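Side-chain contacts in beta-1,4-galactanase (PDB 1HJQ), which hydrolyses the beta-1,4-galactosidic linkages of type I arabinogalactans as a family 53 glycoside hydrolase: residues V7-V12 and K30-I35; R21-N24 and Q28-P31. One frame throughout, in Å; residues are numbered along the deposited sequence.

Contact 1. Residues V7-V12 and K30-I35; sequences VDWSSV and KPLEYI
Trp-9 and Glu-33, with CA atoms 8.6 Å apart, and Val-12 and Leu-32, with CA atoms 7.4 Å apart, set the backbone spacing; no hydrogen bond spans it, and side chains do the touching, the Trp-9 ring also reaching Glu-33 N. Leu-32 sends CD2 between two partners: it lies 3.7 Å from Val-12 CG2 and 3.9 Å from CE3 at the edge of the Trp-9 indole, near the ring plane. The two methyls of Val-12 go to different neighbours: CG2, trans to the backbone N, meets Leu-32, while CG1 rests over one indole face, offset toward the rim. In this (beta/alpha)8 barrel the contact lies in the connection between strands 4-8 and 43-48: the type I turn Trp-9 to Val-12 leaves the C-terminal end of strand 4-8 and packs on the start of helix 32-38, with Pro-31 at the N-cap position. Glu-33 meets the outer end of the indole through CB, 3.6 Å from Trp-9 CZ3. Its chain bends at chi2 (-92°), bringing OE1 to the ring edge in the indole plane, with the carboxylate turned 78° from the ring. That same OE1 forms a salt bridge with Arg-68, while Gln-46 OE1, on strand 43-48, takes the indole N-H.

Contact 2. Residues R21-N24 and Q28-P31; sequences RYKN and QEKP
Lys-23 and Glu-29 face each other across the backbones with CA atoms 4.1 Å apart, and a hydrogen bond lies on either side of the pair. Lys-30 N donates to Tyr-22 O over 3.1 Å, and Asn-24 N to Gln-28 O over 3.2 Å. Glu-29 CA and Lys-23 CA add CA-H...O contacts to these same two carbonyls. This is the pattern of an antiparallel, non-hydrogen-bonded pair, here a single beta bridge closing a short hairpin-like turn in the loop between helices 12-17 and 32-38. Asn-24 reinforces the turn with its side chain: chi1 of 50° places CG between the backbone N and the carbonyl carbon and brings the amide toward 28-31, where OD1 accepts from Gln-28 N at 3.2 Å, the donor standing above the amide plane, and from Asn-26 N. The amide planes of Asn-24 and Gln-28 lie 52° apart. On the other flank, Glu-29 reaches out fully extended, and its OE2 meets the edge of the Arg-21 guanidinium in plane, 3.0 Å from NE; the hydrogen bond within this salt bridge is weak (N-H...O 123°), and both residues are exposed. Further out, Asn-24 ND2 and Lys-30 NZ, two neighbouring donors, point to shared acceptors: Glu-38 OE1, which takes both, and Gln-28 OE1, which takes each weakly. A water accepts from Tyr-22 N and donates to Lys-30 O, while the Tyr-22 ring turns away from the bridge to meet Phe-316 edge-to-face and hydrogen-bond through OH to Ala-299 O.

From the N terminus, the chain leaves strand 4-8 through the first segment of contact 1, runs along helix 12-17 and enters the loop that holds contact 2. There 21-24 pairs with 28-31 across three intervening residues, a small closure that ends on the same stretch as the longer one made when 30-35 returns to 7-12. The two closures do not cross; they share Lys-30 and Pro-31, the lead-in to helix 32-38, and their centres are about 10 Å apart. That helix joins them physically: Leu-32 CD1 packs 3.9 Å from Tyr-22 CG, and Ile-35 touches the 22-24 backbone. Helix 32-38 thus ties the end of strand 4-8 to the 21-31 loop.

Contact 1. Residues V7-V12 and K30-I35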
# COMPACT_ATOMS: atom_id res chain seq x y z
N VAL A 7 4.08 -7.78 2.38
CA VAL A 7 4.82 -6.56 2.60
C VAL A 7 4.96 -5.78 1.31
O VAL A 7 4.72 -6.29 0.22
CB VAL A 7 6.24 -6.86 3.11
CG1 VAL A 7 6.19 -7.79 4.31
CG2 VAL A 7 7.07 -7.48 1.99
N ASP A 8 5.35 -4.52 1.45
CA ASP A 8 5.62 -3.68 0.29
C ASP A 8 7.13 -3.79 0.23
O ASP A 8 7.82 -3.41 1.18
CB ASP A 8 5.22 -2.23 0.55
CG ASP A 8 5.35 -1.39 -0.69
OD1 ASP A 8 6.43 -1.44 -1.32
OD2 ASP A 8 4.39 -0.67 -1.03
N TRP A 9 7.64 -4.34 -0.87
CA TRP A 9 9.08 -4.55 -1.01
C TRP A 9 9.67 -3.79 -2.20
O TRP A 9 10.72 -4.16 -2.73
CB TRP A 9 9.35 -6.05 -1.16
CG TRP A 9 9.07 -6.59 -2.53
CD1 TRP A 9 8.07 -6.19 -3.38
CD2 TRP A 9 9.80 -7.60 -3.23
NE1 TRP A 9 8.15 -6.88 -4.57
CE2 TRP A 9 9.20 -7.76 -4.50
CE3 TRP A 9 10.91 -8.39 -2.91
CZ2 TRP A 9 9.67 -8.68 -5.45
CZ3 TRP A 9 11.38 -9.31 -3.85
CH2 TRP A 9 10.76 -9.44 -5.11
N SER A 10 9.02 -2.71 -2.60
CA SER A 10 9.45 -1.91 -3.75
C SER A 10 10.93 -1.54 -3.82
O SER A 10 11.52 -1.53 -4.89
CB SER A 10 8.59 -0.64 -3.84
OG SER A 10 7.20 -0.97 -3.90
N SER A 11 11.53 -1.24 -2.67
CA SER A 11 12.93 -0.84 -2.64
C SER A 11 13.95 -1.95 -2.87
O SER A 11 15.14 -1.68 -3.05
CB SER A 11 13.23 -0.20 -1.30
OG SER A 11 13.14 -1.18 -0.28
N VAL A 12 13.50 -3.20 -2.89
CA VAL A 12 14.41 -4.33 -3.03
C VAL A 12 15.55 -4.21 -4.04
O VAL A 12 16.71 -4.47 -3.69
CB VAL A 12 13.64 -5.63 -3.28
CG1 VAL A 12 12.89 -5.54 -4.59
CG2 VAL A 12 14.60 -6.81 -3.27
N LYS A 30 19.81 -15.26 0.35
CA LYS A 30 18.97 -15.62 -0.79
C LYS A 30 18.23 -14.36 -1.25
O LYS A 30 18.25 -13.34 -0.55
CB LYS A 30 17.92 -16.69 -0.43
CG LYS A 30 18.13 -17.40 0.89
CD LYS A 30 16.84 -17.40 1.68
CE LYS A 30 16.07 -18.69 1.53
NZ LYS A 30 16.42 -19.67 2.60
N PRO A 31 17.59 -14.42 -2.42
CA PRO A 31 16.85 -13.25 -2.92
C PRO A 31 15.68 -12.99 -1.98
O PRO A 31 15.01 -13.93 -1.54
CB PRO A 31 16.39 -13.70 -4.30
CG PRO A 31 17.45 -14.71 -4.71
CD PRO A 31 17.66 -15.48 -3.44
N LEU A 32 15.43 -11.72 -1.66
CA LEU A 32 14.37 -11.34 -0.73
C LEU A 32 13.02 -12.03 -0.91
O LEU A 32 12.43 -12.50 0.06
CB LEU A 32 14.18 -9.82 -0.78
CG LEU A 32 13.29 -9.18 0.29
CD1 LEU A 32 13.79 -9.55 1.67
CD2 LEU A 32 13.31 -7.66 0.12
N GLU A 33 12.53 -12.12 -2.15
CA GLU A 33 11.24 -12.75 -2.38
C GLU A 33 11.14 -14.13 -1.72
O GLU A 33 10.06 -14.53 -1.28
CB GLU A 33 10.92 -12.85 -3.88
CG GLU A 33 11.87 -13.71 -4.72
CD GLU A 33 13.01 -12.90 -5.32
OE1 GLU A 33 13.62 -12.09 -4.59
OE2 GLU A 33 13.30 -13.09 -6.52
N TYR A 34 12.26 -14.85 -1.63
CA TYR A 34 12.23 -16.17 -1.01
C TYR A 34 12.28 -16.11 0.51
O TYR A 34 11.66 -16.93 1.19
CB TYR A 34 13.36 -17.04 -1.57
CG TYR A 34 13.14 -17.34 -3.02
CD1 TYR A 34 13.84 -16.66 -4.02
CD2 TYR A 34 12.15 -18.25 -3.41
CE1 TYR A 34 13.57 -16.88 -5.37
CE2 TYR A 34 11.86 -18.47 -4.76
CZ TYR A 34 12.58 -17.78 -5.73
OH TYR A 34 12.30 -18.00 -7.06
N ILE A 35 13.00 -15.13 1.05
CA ILE A 35 13.03 -14.96 2.50
C ILE A 35 11.63 -14.58 2.95
O ILE A 35 11.18 -14.98 4.02
CB ILE A 35 14.00 -13.85 2.92
CG1 ILE A 35 15.44 -14.27 2.61
CG2 ILE A 35 13.83 -13.56 4.41
CD1 ILE A 35 16.44 -13.18 2.83

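Contact 2. Residues R21-N24 and Q28-P31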
# COMPACT_ATOMS: atom_id res chain seq x y z
N ARG A 21 22.61 -7.43 0.94
CA ARG A 21 22.38 -8.87 0.83
C ARG A 21 21.45 -9.29 1.96
O ARG A 21 21.69 -8.97 3.13
CB ARG A 21 23.69 -9.63 0.95
CG ARG A 21 24.65 -9.36 -0.19
CD ARG A 21 24.15 -9.94 -1.49
NE ARG A 21 25.28 -10.35 -2.31
CZ ARG A 21 26.10 -9.51 -2.93
NH1 ARG A 21 25.89 -8.21 -2.83
NH2 ARG A 21 27.14 -9.98 -3.61
N TYR A 22 20.39 -10.01 1.61
CA TYR A 22 19.41 -10.45 2.60
C TYR A 22 19.58 -11.91 2.99
O TYR A 22 20.02 -12.74 2.19
CB TYR A 22 18.00 -10.23 2.05
CG TYR A 22 17.65 -8.78 1.84
CD1 TYR A 22 17.44 -7.93 2.94
CD2 TYR A 22 17.55 -8.25 0.55
CE1 TYR A 22 17.14 -6.58 2.75
CE2 TYR A 22 17.24 -6.89 0.35
CZ TYR A 22 17.04 -6.07 1.46
OH TYR A 22 16.74 -4.73 1.27
N LYS A 23 19.21 -12.22 4.23
CA LYS A 23 19.29 -13.58 4.74
C LYS A 23 18.07 -13.81 5.62
O LYS A 23 17.50 -12.85 6.13
CB LYS A 23 20.55 -13.77 5.59
CG LYS A 23 21.85 -13.30 4.95
CD LYS A 23 22.04 -11.79 5.07
CE LYS A 23 23.33 -11.37 4.39
NZ LYS A 23 23.59 -9.92 4.54
N ASN A 24 17.67 -15.06 5.80
CA ASN A 24 16.54 -15.33 6.68
C ASN A 24 17.09 -15.24 8.10
O ASN A 24 18.23 -14.79 8.29
CB ASN A 24 15.95 -16.72 6.40
CG ASN A 24 17.00 -17.83 6.37
OD1 ASN A 24 18.01 -17.77 7.06
ND2 ASN A 24 16.73 -18.85 5.57
N GLN A 28 21.09 -17.47 6.20
CA GLN A 28 21.21 -18.02 4.86
C GLN A 28 20.83 -16.95 3.82
O GLN A 28 19.69 -16.51 3.77
CB GLN A 28 20.31 -19.25 4.72
CG GLN A 28 20.36 -19.92 3.36
CD GLN A 28 19.59 -21.23 3.33
OE1 GLN A 28 18.44 -21.31 3.77
NE2 GLN A 28 20.23 -22.27 2.81
N GLU A 29 21.81 -16.54 3.02
CA GLU A 29 21.60 -15.53 1.99
C GLU A 29 20.77 -16.05 0.81
O GLU A 29 21.00 -17.15 0.33
CB GLU A 29 22.95 -15.02 1.49
CG GLU A 29 22.84 -13.88 0.49
CD GLU A 29 24.17 -13.25 0.14
OE1 GLU A 29 24.99 -13.02 1.06
OE2 GLU A 29 24.41 -12.98 -1.06
N LYS A 30 19.81 -15.26 0.35
CA LYS A 30 18.97 -15.62 -0.79
C LYS A 30 18.23 -14.36 -1.25
O LYS A 30 18.25 -13.34 -0.55
CB LYS A 30 17.92 -16.69 -0.43
CG LYS A 30 18.13 -17.40 0.89
CD LYS A 30 16.84 -17.40 1.68
CE LYS A 30 16.07 -18.69 1.53
NZ LYS A 30 16.42 -19.67 2.60
N PRO A 31 17.59 -14.42 -2.42
CA PRO A 31 16.85 -13.25 -2.92
C PRO A 31 15.68 -12.99 -1.98
O PRO A 31 15.01 -13.93 -1.54
CB PRO A 31 16.39 -13.70 -4.30
CG PRO A 31 17.45 -14.71 -4.71
CD PRO A 31 17.66 -15.48 -3.44
O HOH W 1 19.90 -11.20 -1.14